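Local coordinates for protein grindelwald (PDB 6ZSY) that serves as a Drosophila tumour necrosis factor receptor, binding the cytokine Eiger through its extracellular cysteine-rich domain and triggering JNK signalling and apoptosis, at residues 20-23 and 24-28. Numbering follows the deposited sequence. Where two conformers were deposited one is given.
Sequences VATE and RCHPC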
loop_
_atom_site.group_PDB
_atom_site.type_symbol
_atom_site.label_atom_id
_atom_site.label_comp_id
_atom_site.label_asym_id
_atom_site.label_seq_id
_atom_site.Cartn_x
_atom_site.Cartn_y
_atom_site.Cartn_z
ATOM N N VAL A 20 -1.681 -7.729 -2.049
ATOM C CA VAL A 20 -1.777 -9.195 -2.243
ATOM C C VAL A 20 -1.707 -9.557 -3.702
ATOM O O VAL A 20 -1.434 -10.725 -3.977
ATOM C CB VAL A 20 -3.028 -9.761 -1.586
ATOM C CG1 VAL A 20 -2.991 -9.608 -0.073
ATOM C CG2 VAL A 20 -4.252 -9.068 -2.127
ATOM N N ALA A 21 -1.807 -8.616 -4.661
ATOM C CA ALA A 21 -1.585 -9.010 -6.063
ATOM C C ALA A 21 -0.212 -9.618 -6.231
ATOM O O ALA A 21 -0.051 -10.638 -6.932
ATOM C CB ALA A 21 -1.736 -7.794 -6.968
ATOM N N THR A 22 0.810 -9.008 -5.641
ATOM C CA THR A 22 2.173 -9.479 -5.734
ATOM C C THR A 22 2.614 -10.277 -4.501
ATOM O O THR A 22 3.697 -10.905 -4.549
ATOM C CB THR A 22 3.136 -8.255 -5.912
ATOM O OG1 THR A 22 2.931 -7.435 -4.775
ATOM C CG2 THR A 22 2.862 -7.526 -7.216
ATOM N N GLU A 23 1.849 -10.183 -3.429
ATOM C CA GLU A 23 2.228 -10.699 -2.109
ATOM C C GLU A 23 3.597 -10.125 -1.687
ATOM O O GLU A 23 4.432 -10.824 -1.085
ATOM C CB GLU A 23 2.157 -12.220 -2.027
ATOM C CG GLU A 23 0.750 -12.755 -2.285
ATOM C CD GLU A 23 -0.301 -12.536 -1.200
ATOM O OE1 GLU A 23 -0.080 -11.726 -0.270
ATOM O OE2 GLU A 23 -1.390 -13.166 -1.307
ATOM N N ARG A 24 3.769 -8.817 -1.956
ATOM C CA ARG A 24 4.935 -8.083 -1.506
ATOM C C ARG A 24 4.472 -6.789 -0.811
ATOM O O ARG A 24 3.395 -6.266 -1.097
ATOM C CB ARG A 24 5.825 -7.702 -2.682
ATOM C CG ARG A 24 6.379 -8.883 -3.468
ATOM C CD ARG A 24 7.558 -9.522 -2.772
ATOM N NE ARG A 24 8.069 -10.695 -3.447
ATOM C CZ ARG A 24 7.844 -11.974 -3.538
ATOM N NH1 ARG A 24 7.517 -12.606 -2.402
ATOM N NH2 ARG A 24 7.872 -12.722 -4.634
ATOM N N CYS A 25 5.340 -6.256 0.017
ATOM C CA CYS A 25 5.122 -4.920 0.583
ATOM C C CYS A 25 5.298 -3.843 -0.480
ATOM O O CYS A 25 6.257 -3.917 -1.239
ATOM C CB CYS A 25 6.082 -4.654 1.733
ATOM S SG CYS A 25 5.984 -5.852 3.091
ATOM N N HIS A 26 4.417 -2.902 -0.522
ATOM C CA HIS A 26 4.489 -1.818 -1.517
ATOM C C HIS A 26 4.311 -0.493 -0.773
ATOM O O HIS A 26 3.657 -0.388 0.260
ATOM C CB HIS A 26 3.442 -1.895 -2.626
ATOM C CG HIS A 26 3.758 -2.920 -3.681
ATOM N ND1 HIS A 26 3.921 -2.672 -5.012
ATOM C CD2 HIS A 26 3.901 -4.275 -3.570
ATOM C CE1 HIS A 26 4.174 -3.802 -5.603
ATOM N NE2 HIS A 26 4.171 -4.860 -4.769
ATOM N N PRO A 27 4.888 0.567 -1.338
ATOM C CA PRO A 27 4.812 1.893 -0.662
ATOM C C PRO A 27 3.435 2.507 -0.736
ATOM O O PRO A 27 2.836 2.630 -1.793
ATOM C CB PRO A 27 5.841 2.759 -1.389
ATOM C CG PRO A 27 6.340 1.963 -2.507
ATOM C CD PRO A 27 5.802 0.605 -2.489
ATOM N N CYS A 28 2.982 3.015 0.420
ATOM C CA CYS A 28 1.719 3.730 0.470
ATOM C C CYS A 28 1.760 5.043 -0.314
ATOM O O CYS A 28 0.766 5.439 -0.890
ATOM C CB CYS A 28 1.306 4.004 1.912
ATOM S SG CYS A 28 0.554 2.556 2.713
#
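The His26 ring is hydrogen-bonded to Thr22, whereas Arg24 touches Thr22 with the foot of its chain. Thr22 OG1 meets the imidazole obliquely, 2.9 Å from His26 NE2, and either partner may be the donor; the Arg24 carbonyl carbon lies in the ring plane at its edge. Histidine suits the site, a flat ring whose rim nitrogen meets the hydroxyl while the ring packs edge-to-face with Tyr19. Thr22 O lies over one face of the guanidinium, too far for a bond, with Glu23 O oblique to it. Arginine offers a long aliphatic chain, bent at chi2 (-79°) back over the turn, and Arg24 CG comes within 3.5 Å of Thr22 O. Threonine suits its place because its short hydroxyl, held between its own N and carbonyl carbon (chi1 59°), accepts a weak hydrogen bond from Arg24 N at 3.2 Å and has a further weak hydrogen bond to Tyr19 O. Glu23 instead sends its carboxylate to Cys6, OE1 hydrogen-bonded to Cys6 N. The Glu23 backbone is left-handed helical (phi 54°), letting Glu23 and Arg24 both face Tyr19. This is a G1 beta bulge, closing the hairpin of strands 16-19 and 24-27 in the disulfide-rich receptor domain, where Cys25 pairs with Cys11.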